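Local coordinates for protein tryptophan synthase alpha chain (Chlamydia trachomatis, PDB 6V82) that probably cleaves indoleglycerol phosphate to indole and glyceraldehyde 3-phosphate, as the alpha subunit in the last step of tryptophan biosynthesis, at residues T242-A245 / L246-V250; V231-T234 / T235-S238; P136-E139 / D140-A143. One frame throughout, in Å; residues are numbered along the deposited sequence.

From the N terminus, contact 3 (136-139 with 140-143) comes first, contact 2 (231-234 with 235-238) follows and contact 1 (242-245 with 246-250) is last. Each is local, bringing together residues a helical turn apart, so none closes a long loop, and the three run in series without nesting or crossing. Contact 3 lies in the helix between strands 119-122 and 147-153 of the TIM barrel. Contacts 1 and 2 occupy successive helices after strand 223-226, on the opposite side of the chain's centre, about 36 and 35 Å from contact 3 between centres. These two touch: Q233 NE2 meets T242 OG1 at 2.9 Å, probably as a hydrogen bond, and L243 and L246 pack on Q233.

Contact 1: residues T242-A245 / L246-V250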
ATOM      1  N   THR A 242      27.011 -28.624 -41.208  1.00 55.84           N
ATOM      2  CA  THR A 242      27.585 -27.351 -40.789  1.00 54.03           C
ATOM      3  C   THR A 242      28.295 -27.455 -39.445  1.00 51.69           C
ATOM      4  O   THR A 242      29.100 -26.575 -39.120  1.00 51.52           O
ATOM      5  CB  THR A 242      26.509 -26.260 -40.720  1.00 51.77           C
ATOM      6  OG1 THR A 242      25.606 -26.543 -39.647  1.00 51.88           O
ATOM      7  CG2 THR A 242      25.727 -26.182 -42.013  1.00 49.20           C
ATOM      8  N   LEU A 243      28.021 -28.502 -38.659  1.00 50.80           N
ATOM      9  CA  LEU A 243      28.775 -28.726 -37.427  1.00 43.79           C
ATOM     10  C   LEU A 243      30.161 -29.290 -37.723  1.00 44.18           C
ATOM     11  O   LEU A 243      31.163 -28.831 -37.157  1.00 40.84           O
ATOM     12  CB  LEU A 243      28.006 -29.663 -36.504  1.00 37.95           C
ATOM     13  CG  LEU A 243      26.718 -29.096 -35.938  1.00 39.61           C
ATOM     14  CD1 LEU A 243      26.027 -30.146 -35.070  1.00 39.55           C
ATOM     15  CD2 LEU A 243      27.042 -27.856 -35.138  1.00 39.21           C
ATOM     16  N   THR A 244      30.230 -30.295 -38.598  1.00 38.60           N
ATOM     17  CA  THR A 244      31.520 -30.760 -39.087  1.00 45.87           C
ATOM     18  C   THR A 244      32.352 -29.587 -39.598  1.00 50.01           C
ATOM     19  O   THR A 244      33.496 -29.388 -39.171  1.00 51.70           O
ATOM     20  CB  THR A 244      31.311 -31.801 -40.188  1.00 44.17           C
ATOM     21  OG1 THR A 244      30.489 -32.861 -39.686  1.00 44.80           O
ATOM     22  CG2 THR A 244      32.647 -32.360 -40.656  1.00 43.42           C
ATOM     23  N   ALA A 245      31.763 -28.775 -40.484  1.00 48.92           N
ATOM     24  CA  ALA A 245      32.466 -27.631 -41.060  1.00 48.38           C
ATOM     25  C   ALA A 245      32.926 -26.654 -39.988  1.00 44.87           C
ATOM     26  O   ALA A 245      34.062 -26.169 -40.028  1.00 50.63           O
ATOM     27  CB  ALA A 245      31.566 -26.926 -42.071  1.00 48.83           C
ATOM     28  N   LEU A 246      32.059 -26.351 -39.020  1.00 42.69           N
ATOM     29  CA  LEU A 246      32.422 -25.404 -37.970  1.00 52.11           C
ATOM     30  C   LEU A 246      33.600 -25.915 -37.148  1.00 56.21           C
ATOM     31  O   LEU A 246      34.518 -25.149 -36.826  1.00 60.82           O
ATOM     32  CB  LEU A 246      31.217 -25.133 -37.067  1.00 47.94           C
ATOM     33  CG  LEU A 246      31.466 -24.163 -35.912  1.00 49.38           C
ATOM     34  CD1 LEU A 246      32.038 -22.856 -36.447  1.00 42.29           C
ATOM     35  CD2 LEU A 246      30.186 -23.912 -35.120  1.00 43.58           C
ATOM     36  N   ALA A 247      33.585 -27.204 -36.793  1.00 49.69           N
ATOM     37  CA  ALA A 247      34.714 -27.809 -36.096  1.00 43.15           C
ATOM     38  C   ALA A 247      36.006 -27.613 -36.877  1.00 50.56           C
ATOM     39  O   ALA A 247      37.042 -27.242 -36.312  1.00 51.76           O
ATOM     40  CB  ALA A 247      34.454 -29.298 -35.879  1.00 38.55           C
ATOM     41  N   GLN A 248      35.955 -27.858 -38.187  1.00 51.45           N
ATOM     42  CA  GLN A 248      37.166 -27.835 -38.996  1.00 53.85           C
ATOM     43  C   GLN A 248      37.783 -26.446 -39.046  1.00 54.54           C
ATOM     44  O   GLN A 248      39.010 -26.323 -39.112  1.00 52.80           O
ATOM     45  CB  GLN A 248      36.864 -28.349 -40.407  1.00 53.52           C
ATOM     46  CG  GLN A 248      36.448 -29.823 -40.452  1.00 54.53           C
ATOM     47  CD  GLN A 248      35.955 -30.275 -41.827  1.00 60.05           C
ATOM     48  OE1 GLN A 248      35.490 -29.470 -42.637  1.00 64.45           O
ATOM     49  NE2 GLN A 248      36.058 -31.570 -42.091  1.00 59.71           N
ATOM     50  N   THR A 249      36.957 -25.392 -39.004  1.00 59.16           N
ATOM     51  CA  THR A 249      37.478 -24.026 -39.025  1.00 56.68           C
ATOM     52  C   THR A 249      37.974 -23.561 -37.658  1.00 58.70           C
ATOM     53  O   THR A 249      38.820 -22.661 -37.603  1.00 59.66           O
ATOM     54  CB  THR A 249      36.418 -23.040 -39.541  1.00 50.89           C
ATOM     55  OG1 THR A 249      35.321 -22.997 -38.633  1.00 60.81           O
ATOM     56  CG2 THR A 249      35.894 -23.448 -40.901  1.00 52.86           C
ATOM     57  N   VAL A 250      37.485 -24.155 -36.566  1.00 55.78           N
ATOM     58  CA  VAL A 250      37.851 -23.725 -35.213  1.00 54.50           C
ATOM     59  C   VAL A 250      39.110 -24.426 -34.715  1.00 56.19           C
ATOM     60  O   VAL A 250      39.939 -23.817 -34.034  1.00 61.40           O
ATOM     61  CB  VAL A 250      36.669 -23.956 -34.252  1.00 54.60           C
ATOM     62  CG1 VAL A 250      37.110 -23.775 -32.811  1.00 52.72           C
ATOM     63  CG2 VAL A 250      35.537 -23.009 -34.582  1.00 59.64           C
TER
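The methyl of T244 lies alongside the amide end of Q248, one turn further on, both side chains pointing the same way. CG2 of T244 touches NE2 of Q248 at 3.8 Å. A chi1 of -56° sets OG1 of T244 beside the backbone nitrogen and leaves CG2 anti to it, towards Q248, while OG1 hydrogen-bonds A34 O on helix 25-37. Q248 extends beyond CG, a long polar chain suited to the exposed side, and its CG passes 3.2 Å from T244 O. That oxygen also accepts the backbone N-H of Q248, at 3.1 Å. A247 N to L243 O, at 2.9 Å and 172°, is nearly straight.

This is the C-terminal helix 241-250 of the TIM-barrel chain, and its two sides differ sharply. On the packed side the branched leucine L243 wedges against A31, A34 and L35 of helix 25-37 and against Q233 and T234 of helix 229-236, where L246 also lies on F230. V250 reaches F224 and V226 of strand 223-226, and the small A247 is buried as well. Towards solvent are A245, Q248 and T249. There T249 folds its hydroxyl back between its own nitrogen and carbonyl carbon (chi1 65°), giving OG1 to L246 O at 2.9 Å, while its CG2 rests 3.4 Å from A245 O.

Contact 2: residues V231-T234 / T235-S238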
ATOM      1  N   VAL A 231      26.469 -25.562 -30.090  1.00 36.95           N
ATOM      2  CA  VAL A 231      25.065 -25.421 -29.708  1.00 45.34           C
ATOM      3  C   VAL A 231      24.427 -24.265 -30.469  1.00 46.80           C
ATOM      4  O   VAL A 231      23.339 -24.393 -31.047  1.00 45.56           O
ATOM      5  CB  VAL A 231      24.940 -25.230 -28.183  1.00 44.54           C
ATOM      6  CG1 VAL A 231      23.544 -24.734 -27.803  1.00 42.41           C
ATOM      7  CG2 VAL A 231      25.261 -26.527 -27.464  1.00 40.69           C
ATOM      8  N   HIS A 232      25.106 -23.123 -30.492  1.00 48.08           N
ATOM      9  CA  HIS A 232      24.566 -21.960 -31.184  1.00 50.89           C
ATOM     10  C   HIS A 232      24.352 -22.253 -32.664  1.00 50.04           C
ATOM     11  O   HIS A 232      23.363 -21.807 -33.257  1.00 51.33           O
ATOM     12  CB  HIS A 232      25.503 -20.773 -30.993  1.00 44.03           C
ATOM     13  CG  HIS A 232      25.107 -19.566 -31.771  1.00 50.32           C
ATOM     14  ND1 HIS A 232      24.238 -18.616 -31.278  1.00 52.50           N
ATOM     15  CD2 HIS A 232      25.453 -19.153 -33.012  1.00 51.84           C
ATOM     16  CE1 HIS A 232      24.070 -17.666 -32.179  1.00 53.79           C
ATOM     17  NE2 HIS A 232      24.796 -17.968 -33.242  1.00 55.15           N
ATOM     18  N   GLN A 233      25.258 -23.021 -33.271  1.00 49.86           N
ATOM     19  CA  GLN A 233      25.124 -23.342 -34.686  1.00 48.16           C
ATOM     20  C   GLN A 233      23.887 -24.196 -34.957  1.00 47.79           C
ATOM     21  O   GLN A 233      23.241 -24.028 -35.998  1.00 50.38           O
ATOM     22  CB  GLN A 233      26.400 -24.030 -35.188  1.00 42.03           C
ATOM     23  CG  GLN A 233      26.348 -24.514 -36.632  1.00 45.62           C
ATOM     24  CD  GLN A 233      25.913 -23.429 -37.618  1.00 54.70           C
ATOM     25  OE1 GLN A 233      26.152 -22.240 -37.405  1.00 55.72           O
ATOM     26  NE2 GLN A 233      25.265 -23.842 -38.704  1.00 58.23           N
ATOM     27  N   THR A 234      23.516 -25.092 -34.034  1.00 42.84           N
ATOM     28  CA  THR A 234      22.312 -25.878 -34.272  1.00 44.85           C
ATOM     29  C   THR A 234      21.073 -24.994 -34.311  1.00 51.73           C
ATOM     30  O   THR A 234      20.058 -25.392 -34.888  1.00 58.20           O
ATOM     31  CB  THR A 234      22.146 -26.995 -33.222  1.00 46.12           C
ATOM     32  OG1 THR A 234      21.799 -26.443 -31.948  1.00 45.71           O
ATOM     33  CG2 THR A 234      23.427 -27.833 -33.084  1.00 33.72           C
ATOM     34  N   THR A 235      21.137 -23.793 -33.745  1.00 53.32           N
ATOM     35  CA  THR A 235      20.019 -22.863 -33.829  1.00 59.76           C
ATOM     36  C   THR A 235      20.046 -22.001 -35.088  1.00 67.05           C
ATOM     37  O   THR A 235      19.005 -21.442 -35.458  1.00 68.65           O
ATOM     38  CB  THR A 235      19.989 -21.941 -32.603  1.00 55.74           C
ATOM     39  OG1 THR A 235      21.045 -20.974 -32.701  1.00 52.39           O
ATOM     40  CG2 THR A 235      20.145 -22.752 -31.314  1.00 52.26           C
ATOM     41  N   MET A 236      21.203 -21.861 -35.741  1.00 67.82           N
ATOM     42  CA  MET A 236      21.276 -21.122 -37.001  1.00 66.82           C
ATOM     43  C   MET A 236      20.809 -21.989 -38.166  1.00 63.54           C
ATOM     44  O   MET A 236      19.886 -21.629 -38.906  1.00 60.95           O
ATOM     45  CB  MET A 236      22.709 -20.636 -37.245  1.00 68.00           C
ATOM     46  CG  MET A 236      23.198 -19.575 -36.286  1.00 76.04           C
ATOM     47  SD  MET A 236      22.422 -17.976 -36.578  1.00 91.83           S
ATOM     48  CE  MET A 236      23.065 -17.544 -38.200  1.00 94.85           C
ATOM     49  N   ASP A 237      21.458 -23.134 -38.339  1.00 61.22           N
ATOM     50  CA  ASP A 237      21.122 -24.100 -39.378  1.00 65.23           C
ATOM     51  C   ASP A 237      21.458 -25.451 -38.773  1.00 63.64           C
ATOM     52  O   ASP A 237      22.636 -25.745 -38.549  1.00 62.32           O
ATOM     53  CB  ASP A 237      21.913 -23.841 -40.662  1.00 67.57           C
ATOM     54  CG  ASP A 237      21.636 -24.866 -41.750  1.00 71.61           C
ATOM     55  OD1 ASP A 237      20.810 -25.783 -41.537  1.00 72.73           O
ATOM     56  OD2 ASP A 237      22.252 -24.749 -42.834  1.00 74.92           O
ATOM     57  N   SER A 238      20.431 -26.252 -38.487  1.00 59.92           N
ATOM     58  CA  SER A 238      20.624 -27.472 -37.716  1.00 53.88           C
ATOM     59  C   SER A 238      21.188 -28.623 -38.540  1.00 55.55           C
ATOM     60  O   SER A 238      21.493 -29.676 -37.963  1.00 50.67           O
ATOM     61  CB  SER A 238      19.302 -27.893 -37.065  1.00 49.20           C
ATOM     62  OG  SER A 238      18.234 -27.806 -37.994  1.00 57.90           O
TER
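The carbonyl oxygen of H232 receives two donors from T235. OG1 of T235 approaches on a lone pair, in the carbonyl plane, at 2.5 Å, a doubtfully short value; the N-H of T235 comes from well above that plane, at 3.0 Å from H232 O. With chi1 at 74° the T235 hydroxyl sits between its own nitrogen and carbonyl carbon, and it also lies over one face of the H232 ring. T234 OG1 likewise meets V231 O at 2.7 Å, the familiar return of a helical threonine hydroxyl to the preceding turn.

Q233 O is also shared. D237 N reaches it at 3.1 Å, almost in line with C=O, and M236 N at 3.0 Å from above the plane; M236 N also makes a weak bond to H232 O, at 3.3 Å. M236, bent at chi2 and chi3, suits an exposed place beside an aromatic ring: its CG lies 3.8 Å from NE2 of H232, and SD stands obliquely 4.9 Å from the ring centroid. ND1 of H232 is hydrogen-bonded to OE1 of E58. The Q233 amide runs beside D237 with NE2 engaged by T242, while OD1 of D237 accepts S239 N. The mix of i-3 and i-4 bonds, with M236 N shared between two carbonyls, marks the weakly bonded last turn of helix 229-236, where it passes into the loop before helix 241-250 of the TIM barrel.

Contact 3: residues P136-E139 / D140-A143; sequences PFFE and DLLA
CE2 of F137 meets CG of L141 at 3.9 Å, and the leucine side chain crosses the phenyl obliquely, its CD2 4.1 Å from CZ of F137. One turn of helix separates the two, and the torsions complete the approach: the ring lies anti to its own nitrogen (chi1 -172°), while L141 sets CG anti to its carbonyl carbon (chi1 -75°), back towards F137. F138 touches the same leucine more lightly, L141 CD1 standing at its ring edge, 4.2 Å from CD1 of F138. A branched, flexible leucine suits this place because it can touch two differently turned rings.

The backbone beneath is regular. L141 N bonds F137 O at 2.9 Å, so the hydrogen bond spans the same pair that packs through side chains, and L142 N reaches F138 O at 169°. D140 N gives its N-H to P136 O; proline, which has no N-H to offer, costs nothing in this first turn.

Around this shell, Y98 meets F137 edge-to-face, and L109 of helix 106-115 and V122 of strand 119-122 pack on the same residue. F138 lies against P148 and L150 of strand 147-153 and meets the ring of Y167. L141 rests on V120 and P148. Helix 136-144 is the helical connection of the beta-alpha-beta unit between strands 119-122 and 147-153.

D140 borders L106 and L109 of helix 106-115. The chemistry is therefore amphipathic: the apolar side packs on the two strands and on helix 106-115, whereas OE1 of E139 hydrogen-bonds the hydroxyl of Y167 and D140 has at most a weak, long pairing with a basic side chain of another protein chain.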
ATOM      1  N   PRO A 136      30.379 -38.892  -1.117  1.00 49.42           N
ATOM      2  CA  PRO A 136      29.732 -40.140  -1.538  1.00 49.58           C
ATOM      3  C   PRO A 136      29.716 -40.295  -3.040  1.00 42.69           C
ATOM      4  O   PRO A 136      30.019 -41.387  -3.542  1.00 39.60           O
ATOM      5  CB  PRO A 136      28.314 -40.039  -0.944  1.00 51.39           C
ATOM      6  CG  PRO A 136      28.216 -38.689  -0.302  1.00 54.78           C
ATOM      7  CD  PRO A 136      29.608 -38.186  -0.081  1.00 55.18           C
ATOM      8  N   PHE A 137      29.444 -39.215  -3.778  1.00 36.95           N
ATOM      9  CA  PHE A 137      29.283 -39.360  -5.219  1.00 31.15           C
ATOM     10  C   PHE A 137      30.623 -39.563  -5.924  1.00 33.99           C
ATOM     11  O   PHE A 137      30.714 -40.364  -6.863  1.00 35.80           O
ATOM     12  CB  PHE A 137      28.544 -38.164  -5.800  1.00 29.74           C
ATOM     13  CG  PHE A 137      28.173 -38.347  -7.237  1.00 32.04           C
ATOM     14  CD1 PHE A 137      27.093 -39.160  -7.589  1.00 32.98           C
ATOM     15  CD2 PHE A 137      28.920 -37.745  -8.240  1.00 24.87           C
ATOM     16  CE1 PHE A 137      26.751 -39.346  -8.923  1.00 33.14           C
ATOM     17  CE2 PHE A 137      28.596 -37.930  -9.579  1.00 32.00           C
ATOM     18  CZ  PHE A 137      27.507 -38.729  -9.923  1.00 32.30           C
ATOM     19  N   PHE A 138      31.672 -38.847  -5.508  1.00 32.29           N
ATOM     20  CA  PHE A 138      32.967 -39.057  -6.154  1.00 37.96           C
ATOM     21  C   PHE A 138      33.491 -40.452  -5.851  1.00 39.88           C
ATOM     22  O   PHE A 138      34.114 -41.093  -6.707  1.00 35.21           O
ATOM     23  CB  PHE A 138      33.985 -38.001  -5.715  1.00 38.35           C
ATOM     24  CG  PHE A 138      33.712 -36.629  -6.256  1.00 40.96           C
ATOM     25  CD1 PHE A 138      33.199 -36.460  -7.527  1.00 39.95           C
ATOM     26  CD2 PHE A 138      33.955 -35.505  -5.479  1.00 45.06           C
ATOM     27  CE1 PHE A 138      32.943 -35.195  -8.015  1.00 37.51           C
ATOM     28  CE2 PHE A 138      33.703 -34.243  -5.964  1.00 40.95           C
ATOM     29  CZ  PHE A 138      33.195 -34.089  -7.234  1.00 37.24           C
ATOM     30  N   GLU A 139      33.248 -40.935  -4.634  1.00 45.56           N
ATOM     31  CA  GLU A 139      33.568 -42.320  -4.319  1.00 48.05           C
ATOM     32  C   GLU A 139      32.821 -43.259  -5.256  1.00 45.64           C
ATOM     33  O   GLU A 139      33.414 -44.174  -5.839  1.00 45.27           O
ATOM     34  CB  GLU A 139      33.227 -42.606  -2.857  1.00 56.58           C
ATOM     35  CG  GLU A 139      34.293 -43.385  -2.117  1.00 73.08           C
ATOM     36  CD  GLU A 139      35.573 -42.591  -1.913  1.00 81.48           C
ATOM     37  OE1 GLU A 139      35.507 -41.493  -1.310  1.00 82.41           O
ATOM     38  OE2 GLU A 139      36.642 -43.072  -2.357  1.00 82.71           O
ATOM     39  N   ASP A 140      31.523 -43.006  -5.453  1.00 48.64           N
ATOM     40  CA  ASP A 140      30.707 -43.839  -6.333  1.00 47.89           C
ATOM     41  C   ASP A 140      31.252 -43.855  -7.759  1.00 42.49           C
ATOM     42  O   ASP A 140      31.237 -44.902  -8.420  1.00 43.55           O
ATOM     43  CB  ASP A 140      29.254 -43.354  -6.320  1.00 50.27           C
ATOM     44  CG  ASP A 140      28.485 -43.776  -5.055  1.00 59.31           C
ATOM     45  OD1 ASP A 140      29.101 -44.314  -4.107  1.00 60.78           O
ATOM     46  OD2 ASP A 140      27.250 -43.564  -5.012  1.00 62.15           O
ATOM     47  N   LEU A 141      31.731 -42.704  -8.254  1.00 36.47           N
ATOM     48  CA  LEU A 141      32.330 -42.649  -9.588  1.00 33.91           C
ATOM     49  C   LEU A 141      33.562 -43.537  -9.665  1.00 38.25           C
ATOM     50  O   LEU A 141      33.711 -44.337 -10.601  1.00 34.94           O
ATOM     51  CB  LEU A 141      32.715 -41.214  -9.950  1.00 26.80           C
ATOM     52  CG  LEU A 141      31.622 -40.218 -10.327  1.00 31.70           C
ATOM     53  CD1 LEU A 141      32.266 -38.929 -10.832  1.00 32.99           C
ATOM     54  CD2 LEU A 141      30.699 -40.792 -11.375  1.00 22.61           C
ATOM     55  N   LEU A 142      34.460 -43.400  -8.687  1.00 34.12           N
ATOM     56  CA  LEU A 142      35.673 -44.206  -8.675  1.00 34.03           C
ATOM     57  C   LEU A 142      35.344 -45.684  -8.588  1.00 37.47           C
ATOM     58  O   LEU A 142      35.997 -46.510  -9.231  1.00 38.54           O
ATOM     59  CB  LEU A 142      36.562 -43.795  -7.510  1.00 30.74           C
ATOM     60  CG  LEU A 142      37.220 -42.434  -7.669  1.00 37.02           C
ATOM     61  CD1 LEU A 142      38.180 -42.198  -6.523  1.00 39.93           C
ATOM     62  CD2 LEU A 142      37.939 -42.390  -8.992  1.00 29.35           C
ATOM     63  N   ALA A 143      34.315 -46.031  -7.809  1.00 40.58           N
ATOM     64  CA  ALA A 143      33.981 -47.435  -7.590  1.00 41.51           C
ATOM     65  C   ALA A 143      33.562 -48.123  -8.882  1.00 42.35           C
ATOM     66  O   ALA A 143      33.781 -49.329  -9.036  1.00 45.26           O
ATOM     67  CB  ALA A 143      32.876 -47.555  -6.539  1.00 34.29           C
TER